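Local coordinates for VP4 CORE protein (Bluetongue virus, PDB 2JHP) that is an inner-capsid RNA-capping enzyme of the virus core that carries separate pockets for S-adenosyl-L-homocysteine and guanine, at residues T413-M418 with D445-A450; V438-L443 with L451-V456; D408-T413 with I433-V438. All blocks are in the same frame, centred on the assembly; numbering follows the deposited sequence.

Contact 1. Residues T413-M418 with D445-A450; sequences TNRCNM and DYDDFA. With SAH (S-adenosyl-L-homocysteine), chain B; GUN (guanine), chain E.
Thr413 and Asp448 meet where two loops run side by side. The threonine OG1 donates to Asp448 OD1 at 2.7 Å, reaching the anti side of the carboxylate from 34° out of its plane. The same hydroxyl accepts the backbone N-H of Trp437, so it is used in both directions. Asn414 ND2 lies 2.9 Å from Asp448 OD2, with the amide and carboxylate planes 73° apart. Next to this polar cluster, Phe449 N donates to Thr413 O (3.0 Å), a backbone bridge that sets Phe449 beside Thr413. CB of Thr413 lies over the centre of one ring face and Met418 CG over the rim of the other, with its SD oblique to the ring in a Met-aromatic contact, while Asn414 O lies at the ring edge.

Arg415 can be followed outward. Its CB lies 3.5 Å from Asp447 OD2. CG stands opposite the backbone N (chi1 -154°), CD passes beside both carboxylate oxygens of Asp447, and a bend at chi3 lets NE make a long, weak salt bridge with OD1 of Asp447 (3.4 Å). CZ lies near Asp448 O, and NH2 comes within 2.8 Å of that Asp448 O, but at an angle too poor for a hydrogen bond. A water links the backbones, accepting from Arg415 N and donating to Asp447 O.

On the ligand side, Asn417 suits its place because an amide offers donor and acceptor together: OD1 takes the N6 hydrogen of S-adenosyl-L-homocysteine (2.8 Å), while ND2 gives to N7 (3.0 Å). Tyr446 OH donates to guanine O6 from the other loop. The chemistry implies an adenine read by its own edge pattern and a guanine gripped here by a single bond to O6; the cross-loop bonds are consistent with keeping both loops in register with the ligands.

Contact 2. Residues V438-L443 with L451-V456; sequences VGRAPL and LPRSTV
Val438 lies across the aliphatic part of Arg453, the two side chains crossing at about a right angle. With CG1 standing opposite its own carbonyl carbon (chi1 -68°), the valine divides its branches: CG1 rests 3.5 Å from Leu451 O and 4.0 Å from Val456 CG2, whereas CG2 reaches Arg453 NE at 3.7 Å. A beta-branched residue fits here because both methyls find partners without a flexible chain. Val456 has CG1 anti to its backbone N (chi1 178°), which leaves CG2 facing Val438. Arg453 is stretched from CG to NE, with chi3 at 179°, and this straight course carries its guanidinium past the valine. Val438 O sits over one face of that group, 3.6 Å from NH2, a contact over the face with no hydrogen bond; NH2 bonds instead to Gly562 O. Arg440 NE lies 5.0 Å from Arg453 NH2, two like charges near each other but not in contact.

Pro452 occupies the N-cap position, and its carbonyl receives Val456 N in the first turn. The loop after strand 433-437 is thereby packed on the start of helix 453-460, with Ala500 of strand 499-503 touching both valines and Tyr425 of helix 421-430 lying against Leu451 and Val456.

Contact 3. Residues D408-T413 with I433-V438; sequences DLFYLT and IATAWV. With SAH (S-adenosyl-L-homocysteine), chain B; GUN (guanine), chain E.
Asp408 and Ile433 open the close-fitting end, where Asp408 N donates to Ile433 O at 2.8 Å. The return bond, Thr435 N to Asp408 O, is weak at 3.3 Å. Beside it Leu409 CD2 packs on Ile433 CG1 (3.8 Å), and both residues lie against Ala125 of helix 114-128. A threonine suits position 435 because its OG1, with chi1 at 57°, accepts Phe410 N at 2.6 Å while CG2 covers one face of the Phe410 ring; guanine N1 lies over the opposite face. The Asp408-Ala434 bridge is parallel pairing, joined by a beta-alpha-beta crossover through helix 421-430, consistent with a Rossmann-like methyltransferase domain.

Further along the backbones part, from 4.4 Å between the CA atoms of Asp408 and Ala434 to 5.7 Å between those of Thr413 and Ala436. A water bonds both chains there, donating to Asp408 O and Thr435 O and accepting from Leu412 N. Leu412 CD2 lies against Thr435 O, and Thr413 CG2 on Ala436 CB. Every touching residue is buried, so this looser part is no solvent side. Leu409 O meets the amino group of S-adenosyl-L-homocysteine at a distance unusually short, its detail doubtful. Tyr411 CD1 touches the adenine, and its OH donates to Asp408 OD1, which also salt-bridges Arg406.

How the contacts relate
The three contacts form one compact cluster, with centres 10 to 12 Å apart. Contact 3 joins strands 406-408 and 433-437 of the mixed seven-stranded sheet; contact 1 bridges the loops that follow those strands, and contact 2 closes the second loop onto helix 453-460. Thr413 is common to contacts 1 and 3, and Val438 to contacts 2 and 3. Along the chain, contact 3 closes before contact 2 opens, while contact 1 interleaves with both. Contacts 1 and 3 both touch S-adenosyl-L-homocysteine and guanine, whereas in contact 2 the side chains of Gly439 and Leu451 lie about 12 Å from guanine and S-adenosyl-L-homocysteine respectively. Both ligands sit at one end of these strands, consistent with a Rossmann-like methyltransferase.

Contact 1. Residues T413-M418 with D445-A450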
loop_
_atom_site.group_PDB
_atom_site.type_symbol
_atom_site.label_atom_id
_atom_site.label_comp_id
_atom_site.label_asym_id
_atom_site.label_seq_id
_atom_site.Cartn_x
_atom_site.Cartn_y
_atom_site.Cartn_z
ATOM N N THR A 413 7.300 -10.715 0.232
ATOM C CA THR A 413 8.723 -10.873 0.404
ATOM C C THR A 413 9.227 -10.144 1.628
ATOM O O THR A 413 10.430 -9.853 1.739
ATOM C CB THR A 413 9.460 -10.339 -0.806
ATOM O OG1 THR A 413 8.868 -9.103 -1.214
ATOM C CG2 THR A 413 9.399 -11.345 -1.961
ATOM N N ASN A 414 8.307 -9.829 2.544
ATOM C CA ASN A 414 8.645 -9.442 3.910
ATOM C C ASN A 414 9.463 -10.558 4.553
ATOM O O ASN A 414 9.213 -11.740 4.294
ATOM C CB ASN A 414 7.383 -9.216 4.742
ATOM C CG ASN A 414 6.767 -7.830 4.550
ATOM O OD1 ASN A 414 5.987 -7.387 5.389
ATOM N ND2 ASN A 414 7.099 -7.153 3.448
ATOM N N ARG A 415 10.418 -10.178 5.404
ATOM C CA ARG A 415 11.368 -11.120 5.974
ATOM C C ARG A 415 10.709 -12.252 6.786
ATOM O O ARG A 415 11.264 -13.353 6.879
ATOM C CB ARG A 415 12.424 -10.375 6.788
ATOM C CG ARG A 415 13.749 -11.114 6.898
ATOM C CD ARG A 415 14.927 -10.156 7.117
ATOM N NE ARG A 415 15.093 -9.247 5.977
ATOM C CZ ARG A 415 15.882 -9.477 4.929
ATOM N NH1 ARG A 415 16.611 -10.587 4.852
ATOM N NH2 ARG A 415 15.951 -8.583 3.956
ATOM N N CYS A 416 9.526 -11.987 7.344
ATOM C CA CYS A 416 8.745 -13.012 8.051
ATOM C C CYS A 416 8.259 -14.168 7.156
ATOM O O CYS A 416 7.729 -15.151 7.663
ATOM C CB CYS A 416 7.546 -12.373 8.757
ATOM S SG CYS A 416 6.276 -11.762 7.627
ATOM N N ASN A 417 8.438 -14.045 5.842
ATOM C CA ASN A 417 8.025 -15.080 4.878
ATOM C C ASN A 417 9.192 -15.782 4.177
ATOM O O ASN A 417 8.994 -16.531 3.211
ATOM C CB ASN A 417 7.072 -14.491 3.828
ATOM C CG ASN A 417 5.884 -13.801 4.454
ATOM O OD1 ASN A 417 5.429 -14.191 5.524
ATOM N ND2 ASN A 417 5.378 -12.763 3.797
ATOM N N MET A 418 10.400 -15.536 4.669
ATOM C CA MET A 418 11.603 -16.113 4.101
ATOM C C MET A 418 11.526 -17.637 4.004
ATOM O O MET A 418 11.035 -18.311 4.921
ATOM C CB MET A 418 12.796 -15.713 4.954
ATOM C CG MET A 418 14.091 -15.590 4.191
ATOM S SD MET A 418 15.169 -14.435 5.048
ATOM C CE MET A 418 15.679 -15.403 6.481
ATOM N N ASP A 445 15.818 1.432 4.534
ATOM C CA ASP A 445 14.435 1.599 5.025
ATOM C C ASP A 445 13.429 0.603 4.419
ATOM O O ASP A 445 12.212 0.853 4.407
ATOM C CB ASP A 445 13.947 3.051 4.874
ATOM C CG ASP A 445 14.824 4.051 5.625
ATOM O OD1 ASP A 445 14.686 5.267 5.368
ATOM O OD2 ASP A 445 15.652 3.630 6.464
ATOM N N TYR A 446 13.936 -0.531 3.932
ATOM C CA TYR A 446 13.069 -1.579 3.402
ATOM C C TYR A 446 13.621 -2.977 3.701
ATOM O O TYR A 446 14.694 -3.353 3.218
ATOM C CB TYR A 446 12.794 -1.365 1.908
ATOM C CG TYR A 446 11.375 -1.728 1.535
ATOM C CD1 TYR A 446 10.302 -0.971 2.008
ATOM C CD2 TYR A 446 11.098 -2.837 0.718
ATOM C CE1 TYR A 446 8.983 -1.308 1.678
ATOM C CE2 TYR A 446 9.784 -3.179 0.380
ATOM C CZ TYR A 446 8.731 -2.414 0.867
ATOM O OH TYR A 446 7.431 -2.737 0.556
ATOM N N ASP A 447 12.856 -3.732 4.489
ATOM C CA ASP A 447 13.291 -4.997 5.079
ATOM C C ASP A 447 12.780 -6.254 4.352
ATOM O O ASP A 447 12.280 -7.194 4.976
ATOM C CB ASP A 447 12.834 -5.024 6.539
ATOM C CG ASP A 447 13.437 -6.188 7.329
ATOM O OD1 ASP A 447 14.681 -6.218 7.532
ATOM O OD2 ASP A 447 12.650 -7.066 7.766
ATOM N N ASP A 448 12.911 -6.278 3.035
ATOM C CA ASP A 448 12.459 -7.423 2.256
ATOM C C ASP A 448 13.645 -8.215 1.733
ATOM O O ASP A 448 14.728 -7.674 1.564
ATOM C CB ASP A 448 11.593 -6.955 1.087
ATOM C CG ASP A 448 10.118 -6.850 1.449
ATOM O OD1 ASP A 448 9.254 -7.070 0.559
ATOM O OD2 ASP A 448 9.817 -6.550 2.621
ATOM N N PHE A 449 13.436 -9.506 1.491
ATOM C CA PHE A 449 14.406 -10.301 0.768
ATOM C C PHE A 449 14.021 -10.297 -0.706
ATOM O O PHE A 449 12.839 -10.217 -1.051
ATOM C CB PHE A 449 14.479 -11.720 1.334
ATOM C CG PHE A 449 13.218 -12.530 1.142
ATOM C CD1 PHE A 449 13.033 -13.327 -0.004
ATOM C CD2 PHE A 449 12.224 -12.526 2.109
ATOM C CE1 PHE A 449 11.898 -14.085 -0.173
ATOM C CE2 PHE A 449 11.069 -13.293 1.925
ATOM C CZ PHE A 449 10.916 -14.064 0.783
ATOM N N ALA A 450 15.030 -10.373 -1.570
ATOM C CA ALA A 450 14.849 -10.359 -3.018
ATOM C C ALA A 450 14.651 -11.753 -3.608
ATOM O O ALA A 450 15.431 -12.652 -3.345
ATOM C CB ALA A 450 16.039 -9.671 -3.681
HETATM N N SAH B . -0.450 -4.328 1.709
HETATM C CA SAH B . -0.302 -2.917 2.186
HETATM C CB SAH B . 0.728 -2.714 3.302
HETATM C CG SAH B . 1.890 -3.678 3.452
HETATM S SD SAH B . 2.734 -3.409 5.035
HETATM C C SAH B . -0.069 -1.933 1.050
HETATM O O SAH B . -0.706 -2.029 -0.001
HETATM O OXT SAH B . 0.729 -1.003 1.168
HETATM C "C5'" SAH B . 3.028 -5.195 5.184
HETATM C "C4'" SAH B . 2.091 -5.871 6.170
HETATM O "O4'" SAH B . 1.821 -7.201 5.774
HETATM C "C3'" SAH B . 2.673 -5.933 7.580
HETATM O "O3'" SAH B . 1.615 -5.611 8.470
HETATM C "C2'" SAH B . 3.058 -7.393 7.767
HETATM O "O2'" SAH B . 2.900 -7.838 9.087
HETATM C "C1'" SAH B . 2.056 -8.098 6.854
HETATM N N9 SAH B . 2.518 -9.430 6.402
HETATM C C8 SAH B . 3.800 -9.807 6.076
HETATM N N7 SAH B . 3.790 -11.116 5.718
HETATM C C5 SAH B . 2.523 -11.584 5.809
HETATM C C6 SAH B . 1.946 -12.831 5.558
HETATM N N6 SAH B . 2.697 -13.847 5.137
HETATM N N1 SAH B . 0.586 -13.013 5.733
HETATM C C2 SAH B . -0.202 -11.958 6.159
HETATM N N3 SAH B . 0.364 -10.720 6.408
HETATM C C4 SAH B . 1.707 -10.531 6.239
HETATM N N9 GUN E . 2.655 2.528 -0.003
HETATM C C8 GUN E . 2.554 2.008 1.220
HETATM N N7 GUN E . 3.589 1.193 1.437
HETATM C C5 GUN E . 4.361 1.194 0.351
HETATM C C6 GUN E . 5.551 0.545 0.014
HETATM O O6 GUN E . 6.100 -0.215 0.809
HETATM N N1 GUN E . 6.120 0.770 -1.247
HETATM C C2 GUN E . 5.465 1.641 -2.132
HETATM N N2 GUN E . 5.972 1.877 -3.326
HETATM N N3 GUN E . 4.320 2.247 -1.772
HETATM C C4 GUN E . 3.761 2.047 -0.568
HETATM O O HOH W 1 10.052 -7.055 6.284
#

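Contact 2. Residues V438-L443 with L451-V456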
loop_
_atom_site.group_PDB
_atom_site.type_symbol
_atom_site.label_atom_id
_atom_site.label_comp_id
_atom_site.label_asym_id
_atom_site.label_seq_id
_atom_site.Cartn_x
_atom_site.Cartn_y
_atom_site.Cartn_z
ATOM N N VAL A 438 12.551 -7.624 -5.706
ATOM C CA VAL A 438 13.603 -8.237 -6.504
ATOM C C VAL A 438 14.878 -7.402 -6.445
ATOM O O VAL A 438 15.924 -7.821 -6.951
ATOM C CB VAL A 438 13.180 -8.452 -7.983
ATOM C CG1 VAL A 438 12.090 -9.515 -8.090
ATOM C CG2 VAL A 438 12.743 -7.149 -8.628
ATOM N N GLY A 439 14.790 -6.220 -5.834
ATOM C CA GLY A 439 15.922 -5.328 -5.712
ATOM C C GLY A 439 17.096 -5.954 -4.976
ATOM O O GLY A 439 16.912 -6.623 -3.963
ATOM N N ARG A 440 18.305 -5.744 -5.496
ATOM C CA ARG A 440 19.513 -6.331 -4.899
ATOM C C ARG A 440 20.398 -5.304 -4.207
ATOM O O ARG A 440 21.260 -5.685 -3.418
ATOM C CB ARG A 440 20.335 -7.118 -5.936
ATOM C CG ARG A 440 19.552 -8.188 -6.645
ATOM C CD ARG A 440 20.460 -9.155 -7.344
ATOM N NE ARG A 440 19.894 -10.495 -7.265
ATOM C CZ ARG A 440 20.252 -11.431 -6.387
ATOM N NH1 ARG A 440 21.211 -11.199 -5.497
ATOM N NH2 ARG A 440 19.646 -12.613 -6.409
ATOM N N ALA A 441 20.195 -4.017 -4.505
ATOM C CA ALA A 441 20.919 -2.930 -3.819
ATOM C C ALA A 441 20.677 -3.029 -2.308
ATOM O O ALA A 441 19.739 -3.703 -1.880
ATOM C CB ALA A 441 20.529 -1.554 -4.374
ATOM N N PRO A 442 21.535 -2.398 -1.492
ATOM C CA PRO A 442 21.623 -2.944 -0.152
ATOM C C PRO A 442 20.993 -2.289 1.102
ATOM O O PRO A 442 21.764 -1.992 2.024
ATOM C CB PRO A 442 23.150 -2.986 0.060
ATOM C CG PRO A 442 23.714 -1.887 -0.894
ATOM C CD PRO A 442 22.536 -1.337 -1.681
ATOM N N LEU A 443 19.691 -1.989 1.199
ATOM C CA LEU A 443 18.844 -1.201 0.300
ATOM C C LEU A 443 17.832 -0.686 1.319
ATOM O O LEU A 443 16.923 -1.411 1.748
ATOM C CB LEU A 443 18.121 -1.983 -0.794
ATOM C CG LEU A 443 17.754 -1.127 -2.032
ATOM C CD1 LEU A 443 17.261 -1.992 -3.194
ATOM C CD2 LEU A 443 16.754 0.005 -1.740
ATOM N N LEU A 451 13.598 -11.917 -4.409
ATOM C CA LEU A 451 13.412 -13.104 -5.249
ATOM C C LEU A 451 14.300 -12.942 -6.474
ATOM O O LEU A 451 14.398 -11.848 -7.011
ATOM C CB LEU A 451 11.949 -13.246 -5.707
ATOM C CG LEU A 451 10.843 -13.606 -4.715
ATOM C CD1 LEU A 451 9.556 -13.929 -5.438
ATOM C CD2 LEU A 451 11.261 -14.755 -3.794
ATOM N N PRO A 452 14.996 -14.016 -6.891
ATOM C CA PRO A 452 15.756 -13.914 -8.141
ATOM C C PRO A 452 14.851 -13.545 -9.304
ATOM O O PRO A 452 13.853 -14.216 -9.530
ATOM C CB PRO A 452 16.333 -15.335 -8.312
ATOM C CG PRO A 452 16.393 -15.887 -6.935
ATOM C CD PRO A 452 15.186 -15.336 -6.246
ATOM N N ARG A 453 15.184 -12.474 -10.017
ATOM C CA ARG A 453 14.395 -12.009 -11.176
ATOM C C ARG A 453 14.103 -13.069 -12.233
ATOM O O ARG A 453 12.983 -13.159 -12.734
ATOM C CB ARG A 453 15.075 -10.835 -11.864
ATOM C CG ARG A 453 14.980 -9.537 -11.107
ATOM C CD ARG A 453 15.476 -8.424 -11.970
ATOM N NE ARG A 453 15.368 -7.153 -11.285
ATOM C CZ ARG A 453 16.293 -6.656 -10.465
ATOM N NH1 ARG A 453 16.084 -5.483 -9.883
ATOM N NH2 ARG A 453 17.417 -7.332 -10.230
ATOM N N SER A 454 15.115 -13.855 -12.578
ATOM C CA SER A 454 14.976 -14.859 -13.622
ATOM C C SER A 454 14.025 -15.956 -13.178
ATOM O O SER A 454 13.264 -16.482 -13.983
ATOM C CB SER A 454 16.333 -15.437 -14.019
ATOM O OG SER A 454 16.911 -16.177 -12.957
ATOM N N THR A 455 14.054 -16.282 -11.890
ATOM C CA THR A 455 13.123 -17.260 -11.326
ATOM C C THR A 455 11.680 -16.727 -11.383
ATOM O O THR A 455 10.749 -17.466 -11.711
ATOM C CB THR A 455 13.525 -17.644 -9.881
ATOM O OG1 THR A 455 14.921 -17.951 -9.847
ATOM C CG2 THR A 455 12.762 -18.865 -9.410
ATOM N N VAL A 456 11.519 -15.441 -11.077
ATOM C CA VAL A 456 10.222 -14.778 -11.112
ATOM C C VAL A 456 9.656 -14.881 -12.517
ATOM O O VAL A 456 8.553 -15.394 -12.702
ATOM C CB VAL A 456 10.317 -13.273 -10.692
ATOM C CG1 VAL A 456 8.961 -12.604 -10.787
ATOM C CG2 VAL A 456 10.871 -13.127 -9.295
#

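Contact 3. Residues D408-T413 with I433-V438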
loop_
_atom_site.group_PDB
_atom_site.type_symbol
_atom_site.label_atom_id
_atom_site.label_comp_id
_atom_site.label_asym_id
_atom_site.label_seq_id
_atom_site.Cartn_x
_atom_site.Cartn_y
_atom_site.Cartn_z
ATOM N N ASP A 408 -2.638 -8.762 -3.406
ATOM C CA ASP A 408 -1.553 -9.184 -2.508
ATOM C C ASP A 408 -0.347 -8.231 -2.542
ATOM O O ASP A 408 0.761 -8.586 -2.953
ATOM C CB ASP A 408 -1.177 -10.630 -2.820
ATOM C CG ASP A 408 -2.293 -11.602 -2.459
ATOM O OD1 ASP A 408 -2.320 -12.056 -1.291
ATOM O OD2 ASP A 408 -3.137 -11.909 -3.341
ATOM N N LEU A 409 -0.603 -7.005 -2.106
ATOM C CA LEU A 409 0.310 -5.907 -2.342
ATOM C C LEU A 409 1.293 -5.699 -1.173
ATOM O O LEU A 409 0.889 -5.597 -0.019
ATOM C CB LEU A 409 -0.490 -4.634 -2.647
ATOM C CG LEU A 409 -1.368 -4.625 -3.902
ATOM C CD1 LEU A 409 -2.360 -3.498 -3.899
ATOM C CD2 LEU A 409 -0.504 -4.562 -5.138
ATOM N N PHE A 410 2.580 -5.690 -1.509
ATOM C CA PHE A 410 3.660 -5.267 -0.635
ATOM C C PHE A 410 3.723 -6.012 0.694
ATOM O O PHE A 410 3.658 -5.396 1.753
ATOM C CB PHE A 410 3.621 -3.739 -0.374
ATOM C CG PHE A 410 3.527 -2.906 -1.609
ATOM C CD1 PHE A 410 2.339 -2.278 -1.937
ATOM C CD2 PHE A 410 4.628 -2.738 -2.436
ATOM C CE1 PHE A 410 2.241 -1.504 -3.074
ATOM C CE2 PHE A 410 4.545 -1.952 -3.581
ATOM C CZ PHE A 410 3.347 -1.338 -3.902
ATOM N N TYR A 411 3.852 -7.332 0.637
ATOM C CA TYR A 411 3.963 -8.112 1.855
ATOM C C TYR A 411 4.662 -9.448 1.634
ATOM O O TYR A 411 5.426 -9.901 2.488
ATOM C CB TYR A 411 2.584 -8.289 2.528
ATOM C CG TYR A 411 1.733 -9.451 2.045
ATOM C CD1 TYR A 411 1.890 -10.725 2.594
ATOM C CD2 TYR A 411 0.749 -9.267 1.068
ATOM C CE1 TYR A 411 1.098 -11.798 2.170
ATOM C CE2 TYR A 411 -0.055 -10.334 0.628
ATOM C CZ TYR A 411 0.119 -11.593 1.185
ATOM O OH TYR A 411 -0.643 -12.660 0.760
ATOM N N LEU A 412 4.400 -10.070 0.491
ATOM C CA LEU A 412 4.956 -11.396 0.179
ATOM C C LEU A 412 6.405 -11.615 0.637
ATOM O O LEU A 412 6.688 -12.561 1.364
ATOM C CB LEU A 412 4.828 -11.678 -1.314
ATOM C CG LEU A 412 3.639 -12.498 -1.851
ATOM C CD1 LEU A 412 2.654 -12.947 -0.795
ATOM C CD2 LEU A 412 2.928 -11.770 -2.966
ATOM N N THR A 413 7.300 -10.715 0.232
ATOM C CA THR A 413 8.723 -10.873 0.404
ATOM C C THR A 413 9.227 -10.144 1.628
ATOM O O THR A 413 10.430 -9.853 1.739
ATOM C CB THR A 413 9.460 -10.339 -0.806
ATOM O OG1 THR A 413 8.868 -9.103 -1.214
ATOM C CG2 THR A 413 9.399 -11.345 -1.961
ATOM N N ILE A 433 -3.513 -8.972 -8.420
ATOM C CA ILE A 433 -2.336 -8.116 -8.433
ATOM C C ILE A 433 -1.501 -8.430 -7.208
ATOM O O ILE A 433 -1.980 -8.346 -6.073
ATOM C CB ILE A 433 -2.662 -6.588 -8.520
ATOM C CG1 ILE A 433 -1.352 -5.788 -8.624
ATOM C CG2 ILE A 433 -3.541 -6.129 -7.367
ATOM C CD1 ILE A 433 -1.508 -4.351 -9.083
ATOM N N ALA A 434 -0.257 -8.822 -7.446
ATOM C CA ALA A 434 0.662 -9.136 -6.356
ATOM C C ALA A 434 2.035 -8.516 -6.627
ATOM O O ALA A 434 2.405 -8.287 -7.787
ATOM C CB ALA A 434 0.758 -10.641 -6.174
ATOM N N THR A 435 2.767 -8.210 -5.562
ATOM C CA THR A 435 4.121 -7.670 -5.694
ATOM C C THR A 435 5.151 -8.536 -4.980
ATOM O O THR A 435 4.843 -9.178 -3.986
ATOM C CB THR A 435 4.246 -6.238 -5.135
ATOM O OG1 THR A 435 3.849 -6.233 -3.762
ATOM C CG2 THR A 435 3.413 -5.257 -5.932
ATOM N N ALA A 436 6.370 -8.530 -5.506
ATOM C CA ALA A 436 7.494 -9.189 -4.878
ATOM C C ALA A 436 8.760 -8.365 -5.074
ATOM O O ALA A 436 9.045 -7.867 -6.160
ATOM C CB ALA A 436 7.678 -10.590 -5.435
ATOM N N TRP A 437 9.513 -8.225 -4.001
ATOM C CA TRP A 437 10.765 -7.496 -4.027
ATOM C C TRP A 437 11.886 -8.280 -4.752
ATOM O O TRP A 437 12.121 -9.451 -4.441
ATOM C CB TRP A 437 11.185 -7.187 -2.591
ATOM C CG TRP A 437 12.421 -6.413 -2.499
ATOM C CD1 TRP A 437 13.684 -6.906 -2.338
ATOM C CD2 TRP A 437 12.554 -4.991 -2.553
ATOM N NE1 TRP A 437 14.596 -5.877 -2.271
ATOM C CE2 TRP A 437 13.926 -4.692 -2.407
ATOM C CE3 TRP A 437 11.649 -3.939 -2.693
ATOM C CZ2 TRP A 437 14.415 -3.386 -2.404
ATOM C CZ3 TRP A 437 12.129 -2.638 -2.700
ATOM C CH2 TRP A 437 13.507 -2.371 -2.551
ATOM N N VAL A 438 12.551 -7.624 -5.706
ATOM C CA VAL A 438 13.603 -8.237 -6.504
ATOM C C VAL A 438 14.878 -7.402 -6.445
ATOM O O VAL A 438 15.924 -7.821 -6.951
ATOM C CB VAL A 438 13.180 -8.452 -7.983
ATOM C CG1 VAL A 438 12.090 -9.515 -8.090
ATOM C CG2 VAL A 438 12.743 -7.149 -8.628
HETATM N N SAH B . -0.450 -4.328 1.709
HETATM C CA SAH B . -0.302 -2.917 2.186
HETATM C CB SAH B . 0.728 -2.714 3.302
HETATM C CG SAH B . 1.890 -3.678 3.452
HETATM S SD SAH B . 2.734 -3.409 5.035
HETATM C C SAH B . -0.069 -1.933 1.050
HETATM O O SAH B . -0.706 -2.029 -0.001
HETATM O OXT SAH B . 0.729 -1.003 1.168
HETATM C "C5'" SAH B . 3.028 -5.195 5.184
HETATM C "C4'" SAH B . 2.091 -5.871 6.170
HETATM O "O4'" SAH B . 1.821 -7.201 5.774
HETATM C "C3'" SAH B . 2.673 -5.933 7.580
HETATM O "O3'" SAH B . 1.615 -5.611 8.470
HETATM C "C2'" SAH B . 3.058 -7.393 7.767
HETATM O "O2'" SAH B . 2.900 -7.838 9.087
HETATM C "C1'" SAH B . 2.056 -8.098 6.854
HETATM N N9 SAH B . 2.518 -9.430 6.402
HETATM C C8 SAH B . 3.800 -9.807 6.076
HETATM N N7 SAH B . 3.790 -11.116 5.718
HETATM C C5 SAH B . 2.523 -11.584 5.809
HETATM C C6 SAH B . 1.946 -12.831 5.558
HETATM N N6 SAH B . 2.697 -13.847 5.137
HETATM N N1 SAH B . 0.586 -13.013 5.733
HETATM C C2 SAH B . -0.202 -11.958 6.159
HETATM N N3 SAH B . 0.364 -10.720 6.408
HETATM C C4 SAH B . 1.707 -10.531 6.239
HETATM N N9 GUN E . 2.655 2.528 -0.003
HETATM C C8 GUN E . 2.554 2.008 1.220
HETATM N N7 GUN E . 3.589 1.193 1.437
HETATM C C5 GUN E . 4.361 1.194 0.351
HETATM C C6 GUN E . 5.551 0.545 0.014
HETATM O O6 GUN E . 6.100 -0.215 0.809
HETATM N N1 GUN E . 6.120 0.770 -1.247
HETATM C C2 GUN E . 5.465 1.641 -2.132
HETATM N N2 GUN E . 5.972 1.877 -3.326
HETATM N N3 GUN E . 4.320 2.247 -1.772
HETATM C C4 GUN E . 3.761 2.047 -0.568
HETATM O O HOH W 2 3.116 -8.807 -1.776
#